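Local coordinates for molybdopterin biosynthesis moeA protein (Pyrococcus horikoshii, PDB 1WU2) that probably takes part in molybdenum cofactor biosynthesis, acting on molybdopterin at the step where the metal is inserted, as MoeA proteins do, at residues V328-I336 with Y350-K359; S338-Y349 with S372-E383. All coordinates share one frame; numbering follows the deposited sequence.

Contact 1 (V328-I336 with Y350-K359)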
loop_
_atom_site.group_PDB
_atom_site.type_symbol
_atom_site.label_atom_id
_atom_site.label_comp_id
_atom_site.label_asym_id
_atom_site.label_seq_id
_atom_site.Cartn_x
_atom_site.Cartn_y
_atom_site.Cartn_z
ATOM N N VAL A 328 10.852 7.794 0.595
ATOM C CA VAL A 328 10.482 9.108 0.081
ATOM C C VAL A 328 11.433 10.188 0.606
ATOM O O VAL A 328 11.807 10.184 1.779
ATOM C CB VAL A 328 9.032 9.463 0.485
ATOM C CG1 VAL A 328 8.632 10.831 -0.050
ATOM C CG2 VAL A 328 8.066 8.393 -0.006
ATOM N N LYS A 329 11.813 11.109 -0.277
ATOM C CA LYS A 329 12.634 12.266 0.084
ATOM C C LYS A 329 11.725 13.376 0.613
ATOM O O LYS A 329 10.702 13.677 0.008
ATOM C CB LYS A 329 13.406 12.754 -1.147
ATOM C CG LYS A 329 14.324 13.960 -0.917
ATOM C CD LYS A 329 14.598 14.721 -2.225
ATOM C CE LYS A 329 16.087 14.786 -2.548
ATOM N NZ LYS A 329 16.336 15.246 -3.945
ATOM N N ALA A 330 12.106 13.987 1.732
ATOM C CA ALA A 330 11.278 15.008 2.377
ATOM C C ALA A 330 12.103 16.039 3.144
ATOM O O ALA A 330 13.146 15.720 3.701
ATOM C CB ALA A 330 10.274 14.354 3.307
ATOM N N ILE A 331 11.617 17.277 3.170
ATOM C CA ILE A 331 12.233 18.337 3.957
ATOM C C ILE A 331 11.666 18.274 5.368
ATOM O O ILE A 331 10.456 18.223 5.556
ATOM C CB ILE A 331 11.964 19.718 3.320
ATOM C CG1 ILE A 331 12.558 19.775 1.909
ATOM C CG2 ILE A 331 12.543 20.842 4.191
ATOM C CD1 ILE A 331 11.520 19.722 0.805
ATOM N N LEU A 332 12.552 18.296 6.356
ATOM C CA LEU A 332 12.167 18.095 7.746
ATOM C C LEU A 332 11.639 19.395 8.357
ATOM O O LEU A 332 12.297 20.426 8.285
ATOM C CB LEU A 332 13.368 17.579 8.536
ATOM C CG LEU A 332 13.125 16.889 9.876
ATOM C CD1 LEU A 332 12.247 15.662 9.727
ATOM C CD2 LEU A 332 14.470 16.519 10.489
ATOM N N GLN A 333 10.452 19.333 8.958
ATOM C CA GLN A 333 9.797 20.516 9.516
ATOM C C GLN A 333 10.413 20.974 10.836
ATOM O O GLN A 333 10.497 22.175 11.095
ATOM C CB GLN A 333 8.300 20.255 9.729
ATOM C CG GLN A 333 7.489 21.520 10.018
ATOM C CD GLN A 333 5.999 21.253 10.148
ATOM O OE1 GLN A 333 5.407 20.579 9.308
ATOM N NE2 GLN A 333 5.392 21.786 11.202
ATOM N N ASP A 334 10.819 20.017 11.668
ATOM C CA ASP A 334 11.283 20.303 13.026
ATOM C C ASP A 334 12.634 19.660 13.315
ATOM O O ASP A 334 13.055 18.739 12.620
ATOM C CB ASP A 334 10.261 19.798 14.053
ATOM C CG ASP A 334 8.824 20.094 13.648
ATOM O OD1 ASP A 334 8.455 21.286 13.571
ATOM O OD2 ASP A 334 7.994 19.195 13.388
ATOM N N ASP A 335 13.303 20.152 14.354
ATOM C CA ASP A 335 14.552 19.560 14.824
ATOM C C ASP A 335 14.244 18.245 15.539
ATOM O O ASP A 335 13.270 18.158 16.289
ATOM C CB ASP A 335 15.277 20.501 15.799
ATOM C CG ASP A 335 15.623 21.851 15.183
ATOM O OD1 ASP A 335 15.546 22.873 15.900
ATOM O OD2 ASP A 335 15.982 21.994 14.001
ATOM N N ILE A 336 15.069 17.230 15.294
ATOM C CA ILE A 336 15.009 15.972 16.033
ATOM C C ILE A 336 16.339 15.745 16.746
ATOM O O ILE A 336 17.260 15.180 16.157
ATOM C CB ILE A 336 14.717 14.764 15.100
ATOM C CG1 ILE A 336 13.573 15.071 14.137
ATOM C CG2 ILE A 336 14.369 13.525 15.936
ATOM C CD1 ILE A 336 13.449 14.072 13.005
ATOM N N TYR A 350 3.898 12.717 6.862
ATOM C CA TYR A 350 4.357 13.241 5.588
ATOM C C TYR A 350 3.185 13.775 4.765
ATOM O O TYR A 350 2.235 13.041 4.484
ATOM C CB TYR A 350 5.075 12.145 4.796
ATOM C CG TYR A 350 5.417 12.568 3.391
ATOM C CD1 TYR A 350 6.539 13.349 3.133
ATOM C CD2 TYR A 350 4.601 12.215 2.322
ATOM C CE1 TYR A 350 6.847 13.755 1.844
ATOM C CE2 TYR A 350 4.896 12.617 1.034
ATOM C CZ TYR A 350 6.021 13.385 0.799
ATOM O OH TYR A 350 6.312 13.784 -0.481
ATOM N N GLU A 351 3.260 15.052 4.394
ATOM C CA GLU A 351 2.380 15.633 3.377
ATOM C C GLU A 351 3.034 16.841 2.698
ATOM O O GLU A 351 3.715 17.641 3.350
ATOM C CB GLU A 351 1.014 16.020 3.967
ATOM C CG GLU A 351 0.996 17.301 4.796
ATOM C CD GLU A 351 -0.385 17.651 5.321
ATOM O OE1 GLU A 351 -1.386 17.127 4.785
ATOM O OE2 GLU A 351 -0.469 18.456 6.274
ATOM N N ASN A 352 2.811 16.962 1.387
ATOM C CA ASN A 352 3.335 18.069 0.578
ATOM C C ASN A 352 4.862 18.175 0.622
ATOM O O ASN A 352 5.411 19.261 0.800
ATOM C CB ASN A 352 2.705 19.408 0.998
ATOM C CG ASN A 352 1.186 19.373 1.009
ATOM O OD1 ASN A 352 0.545 20.204 1.655
ATOM N ND2 ASN A 352 0.600 18.416 0.292
ATOM N N GLY A 353 5.536 17.037 0.470
ATOM C CA GLY A 353 6.988 16.982 0.502
ATOM C C GLY A 353 7.631 17.406 1.814
ATOM O O GLY A 353 8.794 17.800 1.823
ATOM N N ILE A 354 6.890 17.323 2.916
ATOM C CA ILE A 354 7.371 17.799 4.215
ATOM C C ILE A 354 7.114 16.753 5.303
ATOM O O ILE A 354 5.992 16.287 5.467
ATOM C CB ILE A 354 6.696 19.153 4.573
ATOM C CG1 ILE A 354 7.289 20.290 3.731
ATOM C CG2 ILE A 354 6.858 19.485 6.063
ATOM C CD1 ILE A 354 6.295 21.369 3.369
ATOM N N ALA A 355 8.168 16.394 6.034
ATOM C CA ALA A 355 8.087 15.465 7.161
ATOM C C ALA A 355 7.894 16.209 8.487
ATOM O O ALA A 355 8.834 16.796 9.020
ATOM C CB ALA A 355 9.347 14.607 7.220
ATOM N N ARG A 356 6.670 16.174 9.010
ATOM C CA ARG A 356 6.334 16.785 10.294
ATOM C C ARG A 356 6.475 15.748 11.404
ATOM O O ARG A 356 5.798 14.727 11.389
ATOM C CB ARG A 356 4.899 17.323 10.263
ATOM C CG ARG A 356 4.435 17.978 11.563
ATOM C CD ARG A 356 3.133 18.766 11.437
ATOM N NE ARG A 356 2.001 17.926 11.034
ATOM C CZ ARG A 356 1.353 17.068 11.830
ATOM N NH1 ARG A 356 1.704 16.908 13.102
ATOM N NH2 ARG A 356 0.336 16.362 11.346
ATOM N N VAL A 357 7.344 16.018 12.370
ATOM C CA VAL A 357 7.620 15.064 13.440
ATOM C C VAL A 357 6.505 15.057 14.488
ATOM O O VAL A 357 6.161 16.098 15.051
ATOM C CB VAL A 357 8.970 15.375 14.128
ATOM C CG1 VAL A 357 9.215 14.447 15.317
ATOM C CG2 VAL A 357 10.112 15.252 13.130
ATOM N N ILE A 358 5.940 13.877 14.731
ATOM C CA ILE A 358 5.029 13.669 15.851
ATOM C C ILE A 358 5.851 13.242 17.058
ATOM O O ILE A 358 6.467 12.174 17.053
ATOM C CB ILE A 358 3.974 12.593 15.516
ATOM C CG1 ILE A 358 3.160 13.013 14.292
ATOM C CG2 ILE A 358 3.033 12.360 16.700
ATOM C CD1 ILE A 358 3.519 12.257 13.068
ATOM N N LYS A 359 5.863 14.086 18.084
ATOM C CA LYS A 359 6.508 13.753 19.353
ATOM C C LYS A 359 5.447 13.395 20.382
ATOM O O LYS A 359 4.452 14.105 20.532
ATOM C CB LYS A 359 7.392 14.897 19.887
ATOM C CG LYS A 359 6.981 16.317 19.504
ATOM C CD LYS A 359 7.679 16.761 18.220
ATOM C CE LYS A 359 6.986 17.949 17.576
ATOM N NZ LYS A 359 7.686 18.394 16.335
HETATM O O HOH W 1 8.653 14.351 -1.183
#
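Val328 opens the contact by laying its CG1 obliquely against the ring of Tyr350, a CH-pi approach in which CG1 stands 4.2 Å from the ring centroid. The carbonyl of Lys329 and the hydroxyl of Tyr350 share one water, and the same hydroxyl is hydrogen-bonded to Lys327 O of the second subunit. Ala330 CB then meets the edge of the ring, 3.8 Å from Tyr350 CE1, and also packs against Ala355 CB.

From here the chains run as parallel strands. Ile331 N donates to Gly353 O (3.2 Å), Ala355 N to Ile331 O, and Gln333 N to Ala355 O at 3.0 Å and 171°. Leu332 CD1 touches both Ala355 CB and Val357 CG2. With CG anti to its backbone N (chi1 -167°) and an extended chain, Gln333 lies alongside the aliphatic part of Arg356, its OE1 3.4 Å from Arg356 CB; the amide and guanidinium planes stay 54° apart. Where the backbone ladder ends, Asp334 takes over: OD2 receives a weak bond from Val357 N and forms a salt bridge with Lys359 NZ at 3.1 Å. That ammonium also donates to Val357 O. Ile336 closes the segment with CD1 3.5 Å from Val357 CG2.

As a worked example of parallel strand pairing, the contact has a carboxylate extending a ladder, by one weak bond, past the point where the main chains part. Asp334 and Val357 O together grip the Lys359 ammonium, a pairing that would probably favour the charged forms of both side chains.

Contact 2 (S338-Y349 with S372-E383); sequences SQLGRYEFIKIY and SNAYLEIPEDSE
Two torsions set up the aromatic pair. Phe345 holds CG trans to the main-chain nitrogen (chi1 -175°), whereas Tyr375 places CG between its N and carbonyl carbon (chi1 63°), and the rings meet as an offset stack with planes 28° apart. Phe345 CE2 sits over the Tyr375 face, 3.3 Å from Tyr375 CD1, while Tyr375 CB lies over the Phe345 face. On the same side of the sheet, Tyr343 OH donates to Glu377 OE1 (2.7 Å), reaching it from above the carboxylate plane.

The opposite face is largely aliphatic: Ile346 CG1 meets Ile378 CD1 at 3.8 Å, Ile348 CG1 meets Leu376 CB, and Glu344 packs there by its CG, against Ile378 CB. Between the two faces runs an antiparallel ladder, with Ile346 and Leu376 joined by two hydrogen bonds. It ends in a classic beta bulge, Asn373 and Ala374 both facing Ile348, where Asn373 N donates to Ile348 O at 2.7 Å. The Asn373 amide lies nearly flat over the Tyr349 ring, ND2 3.6 Å from Tyr349 CE2; its N-H groups are used by a water and by Tyr350 O.

Helix 300-319 packs against the aromatic face, with Ala305 on Phe345 and Lys312 bonded to the Tyr375 hydroxyl. Strand 354-357 flanks strand 343-349, and strand 390-395 lies beside strand 374-378.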
loop_
_atom_site.group_PDB
_atom_site.type_symbol
_atom_site.label_atom_id
_atom_site.label_comp_id
_atom_site.label_asym_id
_atom_site.label_seq_id
_atom_site.Cartn_x
_atom_site.Cartn_y
_atom_site.Cartn_z
ATOM N N SER A 338 18.818 13.709 19.083
ATOM C CA SER A 338 18.944 12.256 19.140
ATOM C C SER A 338 20.089 11.812 20.042
ATOM O O SER A 338 21.169 12.406 20.047
ATOM C CB SER A 338 19.163 11.684 17.737
ATOM O OG SER A 338 18.154 12.116 16.840
ATOM N N GLN A 339 19.834 10.750 20.796
ATOM C CA GLN A 339 20.829 10.147 21.665
ATOM C C GLN A 339 21.829 9.358 20.835
ATOM O O GLN A 339 21.441 8.580 19.957
ATOM C CB GLN A 339 20.143 9.214 22.665
ATOM C CG GLN A 339 20.930 8.957 23.932
ATOM C CD GLN A 339 20.205 8.023 24.884
ATOM O OE1 GLN A 339 18.975 7.959 24.884
ATOM N NE2 GLN A 339 20.963 7.308 25.705
ATOM N N LEU A 340 23.114 9.574 21.102
ATOM C CA LEU A 340 24.169 8.747 20.524
ATOM C C LEU A 340 24.120 7.383 21.196
ATOM O O LEU A 340 23.856 7.286 22.395
ATOM C CB LEU A 340 25.552 9.385 20.706
ATOM C CG LEU A 340 25.884 10.575 19.800
ATOM C CD1 LEU A 340 27.222 11.199 20.195
ATOM C CD2 LEU A 340 25.903 10.170 18.331
ATOM N N GLY A 341 24.362 6.336 20.415
ATOM C CA GLY A 341 24.227 4.969 20.884
ATOM C C GLY A 341 22.823 4.390 20.764
ATOM O O GLY A 341 22.633 3.213 21.065
ATOM N N ARG A 342 21.849 5.193 20.328
ATOM C CA ARG A 342 20.464 4.733 20.178
ATOM C C ARG A 342 19.932 4.972 18.767
ATOM O O ARG A 342 20.056 6.069 18.217
ATOM C CB ARG A 342 19.546 5.412 21.198
ATOM C CG ARG A 342 19.979 5.242 22.657
ATOM C CD ARG A 342 20.009 3.808 23.142
ATOM N NE ARG A 342 18.682 3.199 23.112
ATOM C CZ ARG A 342 17.749 3.353 24.048
ATOM N NH1 ARG A 342 17.970 4.094 25.131
ATOM N NH2 ARG A 342 16.580 2.747 23.901
ATOM N N TYR A 343 19.335 3.928 18.196
ATOM C CA TYR A 343 18.769 3.960 16.855
ATOM C C TYR A 343 17.319 4.423 16.955
ATOM O O TYR A 343 16.458 3.681 17.418
ATOM C CB TYR A 343 18.855 2.566 16.231
ATOM C CG TYR A 343 18.648 2.522 14.740
ATOM C CD1 TYR A 343 17.375 2.370 14.199
ATOM C CD2 TYR A 343 19.727 2.611 13.868
ATOM C CE1 TYR A 343 17.184 2.324 12.828
ATOM C CE2 TYR A 343 19.548 2.565 12.495
ATOM C CZ TYR A 343 18.274 2.421 11.981
ATOM O OH TYR A 343 18.088 2.373 10.620
ATOM N N GLU A 344 17.058 5.652 16.517
ATOM C CA GLU A 344 15.762 6.298 16.722
ATOM C C GLU A 344 14.734 5.875 15.676
ATOM O O GLU A 344 14.958 6.023 14.479
ATOM C CB GLU A 344 15.884 7.834 16.677
ATOM C CG GLU A 344 17.140 8.439 17.290
ATOM C CD GLU A 344 17.233 8.244 18.788
ATOM O OE1 GLU A 344 16.216 7.878 19.414
ATOM O OE2 GLU A 344 18.335 8.460 19.337
ATOM N N PHE A 345 13.602 5.361 16.144
ATOM C CA PHE A 345 12.419 5.172 15.315
ATOM C C PHE A 345 11.525 6.381 15.572
ATOM O O PHE A 345 10.941 6.514 16.648
ATOM C CB PHE A 345 11.714 3.867 15.693
ATOM C CG PHE A 345 10.540 3.519 14.815
ATOM C CD1 PHE A 345 9.253 3.902 15.171
ATOM C CD2 PHE A 345 10.719 2.778 13.652
ATOM C CE1 PHE A 345 8.160 3.565 14.374
ATOM C CE2 PHE A 345 9.635 2.439 12.851
ATOM C CZ PHE A 345 8.352 2.840 13.210
ATOM N N ILE A 346 11.436 7.263 14.584
ATOM C CA ILE A 346 10.739 8.537 14.727
ATOM C C ILE A 346 9.500 8.545 13.858
ATOM O O ILE A 346 9.588 8.347 12.652
ATOM C CB ILE A 346 11.666 9.707 14.314
ATOM C CG1 ILE A 346 12.935 9.728 15.173
ATOM C CG2 ILE A 346 10.923 11.041 14.400
ATOM C CD1 ILE A 346 12.684 9.836 16.671
ATOM N N LYS A 347 8.350 8.794 14.473
ATOM C CA LYS A 347 7.082 8.828 13.754
ATOM C C LYS A 347 6.929 10.166 13.034
ATOM O O LYS A 347 7.161 11.221 13.615
ATOM C CB LYS A 347 5.917 8.585 14.716
ATOM C CG LYS A 347 5.938 7.196 15.357
ATOM C CD LYS A 347 5.150 7.146 16.666
ATOM C CE LYS A 347 5.949 7.708 17.843
ATOM N NZ LYS A 347 7.159 6.889 18.176
ATOM N N ILE A 348 6.539 10.095 11.763
ATOM C CA ILE A 348 6.447 11.249 10.873
ATOM C C ILE A 348 5.063 11.314 10.238
ATOM O O ILE A 348 4.530 10.292 9.840
ATOM C CB ILE A 348 7.491 11.093 9.740
ATOM C CG1 ILE A 348 8.922 11.064 10.298
ATOM C CG2 ILE A 348 7.317 12.183 8.674
ATOM C CD1 ILE A 348 9.363 12.333 10.987
ATOM N N TYR A 349 4.484 12.508 10.132
ATOM C CA TYR A 349 3.367 12.720 9.213
ATOM C C TYR A 349 3.884 13.437 7.978
ATOM O O TYR A 349 4.262 14.606 8.042
ATOM C CB TYR A 349 2.208 13.506 9.828
ATOM C CG TYR A 349 0.975 13.468 8.942
ATOM C CD1 TYR A 349 0.665 14.527 8.089
ATOM C CD2 TYR A 349 0.145 12.355 8.933
ATOM C CE1 TYR A 349 -0.456 14.478 7.264
ATOM C CE2 TYR A 349 -0.974 12.296 8.116
ATOM C CZ TYR A 349 -1.271 13.357 7.285
ATOM O OH TYR A 349 -2.387 13.285 6.480
ATOM N N SER A 372 0.438 9.529 12.702
ATOM C CA SER A 372 1.633 9.388 11.869
ATOM C C SER A 372 1.363 8.627 10.571
ATOM O O SER A 372 0.421 7.844 10.470
ATOM C CB SER A 372 2.756 8.698 12.648
ATOM O OG SER A 372 2.362 7.420 13.108
ATOM N N ASN A 373 2.236 8.873 9.600
ATOM C CA ASN A 373 2.109 8.419 8.219
ATOM C C ASN A 373 3.277 7.553 7.767
ATOM O O ASN A 373 3.234 6.939 6.704
ATOM C CB ASN A 373 2.120 9.657 7.311
ATOM C CG ASN A 373 1.058 9.621 6.269
ATOM O OD1 ASN A 373 0.319 8.641 6.153
ATOM N ND2 ASN A 373 0.958 10.696 5.496
ATOM N N ALA A 374 4.333 7.547 8.561
ATOM C CA ALA A 374 5.641 7.139 8.084
ATOM C C ALA A 374 6.601 7.071 9.253
ATOM O O ALA A 374 6.225 7.361 10.386
ATOM C CB ALA A 374 6.153 8.145 7.045
ATOM N N TYR A 375 7.838 6.685 8.979
ATOM C CA TYR A 375 8.878 6.766 9.985
ATOM C C TYR A 375 10.239 7.114 9.404
ATOM O O TYR A 375 10.524 6.870 8.237
ATOM C CB TYR A 375 8.941 5.486 10.826
ATOM C CG TYR A 375 9.302 4.213 10.090
ATOM C CD1 TYR A 375 10.621 3.763 10.042
ATOM C CD2 TYR A 375 8.322 3.433 9.488
ATOM C CE1 TYR A 375 10.954 2.577 9.396
ATOM C CE2 TYR A 375 8.645 2.244 8.838
ATOM C CZ TYR A 375 9.962 1.823 8.797
ATOM O OH TYR A 375 10.287 0.653 8.154
ATOM N N LEU A 376 11.058 7.710 10.256
ATOM C CA LEU A 376 12.420 8.085 9.942
ATOM C C LEU A 376 13.338 7.311 10.875
ATOM O O LEU A 376 13.047 7.163 12.056
ATOM C CB LEU A 376 12.595 9.591 10.154
ATOM C CG LEU A 376 14.021 10.130 10.267
ATOM C CD1 LEU A 376 14.744 9.978 8.949
ATOM C CD2 LEU A 376 13.991 11.577 10.703
ATOM N N GLU A 377 14.451 6.826 10.347
ATOM C CA GLU A 377 15.438 6.120 11.148
ATOM C C GLU A 377 16.696 6.971 11.267
ATOM O O GLU A 377 17.244 7.421 10.262
ATOM C CB GLU A 377 15.764 4.773 10.519
ATOM C CG GLU A 377 14.612 3.780 10.578
ATOM C CD GLU A 377 14.766 2.661 9.571
ATOM O OE1 GLU A 377 15.542 1.715 9.836
ATOM O OE2 GLU A 377 14.120 2.733 8.506
ATOM N N ILE A 378 17.133 7.195 12.503
ATOM C CA ILE A 378 18.349 7.942 12.793
ATOM C C ILE A 378 19.364 6.974 13.399
ATOM O O ILE A 378 19.145 6.474 14.501
ATOM C CB ILE A 378 18.047 9.098 13.770
ATOM C CG1 ILE A 378 16.901 9.965 13.232
ATOM C CG2 ILE A 378 19.303 9.941 14.007
ATOM C CD1 ILE A 378 16.388 11.008 14.208
ATOM N N PRO A 379 20.459 6.690 12.690
ATOM C CA PRO A 379 21.508 5.806 13.217
ATOM C C PRO A 379 22.130 6.275 14.536
ATOM O O PRO A 379 21.930 7.414 14.972
ATOM C CB PRO A 379 22.566 5.802 12.108
ATOM C CG PRO A 379 21.851 6.226 10.880
ATOM C CD PRO A 379 20.773 7.160 11.328
ATOM N N GLU A 380 22.906 5.379 15.140
ATOM C CA GLU A 380 23.485 5.576 16.467
ATOM C C GLU A 380 24.536 6.677 16.489
ATOM O O GLU A 380 24.678 7.380 17.485
ATOM C CB GLU A 380 24.132 4.281 16.952
ATOM C CG GLU A 380 23.150 3.145 17.189
ATOM C CD GLU A 380 23.094 2.132 16.056
ATOM O OE1 GLU A 380 23.405 2.480 14.895
ATOM O OE2 GLU A 380 22.726 0.969 16.321
ATOM N N ASP A 381 25.266 6.819 15.387
ATOM C CA ASP A 381 26.352 7.800 15.284
ATOM C C ASP A 381 25.892 9.218 14.906
ATOM O O ASP A 381 26.715 10.059 14.537
ATOM C CB ASP A 381 27.416 7.302 14.294
ATOM C CG ASP A 381 26.901 7.191 12.867
ATOM O OD1 ASP A 381 25.675 7.291 12.645
ATOM O OD2 ASP A 381 27.658 6.996 11.894
ATOM N N SER A 382 24.588 9.478 15.007
ATOM C CA SER A 382 24.017 10.777 14.666
ATOM C C SER A 382 23.424 11.441 15.909
ATOM O O SER A 382 22.694 10.802 16.675
ATOM C CB SER A 382 22.938 10.605 13.598
ATOM O OG SER A 382 22.098 11.740 13.523
ATOM N N GLU A 383 23.744 12.719 16.102
ATOM C CA GLU A 383 23.208 13.502 17.217
ATOM C C GLU A 383 21.854 14.132 16.884
ATOM O O GLU A 383 21.226 14.730 17.754
ATOM C CB GLU A 383 24.183 14.612 17.619
ATOM C CG GLU A 383 25.588 14.133 17.960
ATOM C CD GLU A 383 26.644 14.661 17.005
ATOM O OE1 GLU A 383 26.687 15.892 16.776
ATOM O OE2 GLU A 383 27.435 13.842 16.487
HETATM O O HOH W 2 -1.654 10.558 4.848
#

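How the contacts relate
Both contacts belong to one mixed sheet in the C-terminal region and share strand 343-351, whose earlier residues serve contact 2 and whose end enters contact 1. They touch through a probable hydrogen bond between Arg356 O and Tyr349 N, and through Ile358 CD1, which packs on the backbone of Ile348 and Tyr349. Each mixes buried and exposed residues. Contact 1 is a short parallel pairing that ends in a salt bridge near solvent, whereas contact 2 is a longer antiparallel ladder burying about twice the area and carrying an aromatic stack against helix 300-319. Both reach the second subunit, contact 1 through Val328 and Tyr350, contact 2 through Ser372 and Tyr349.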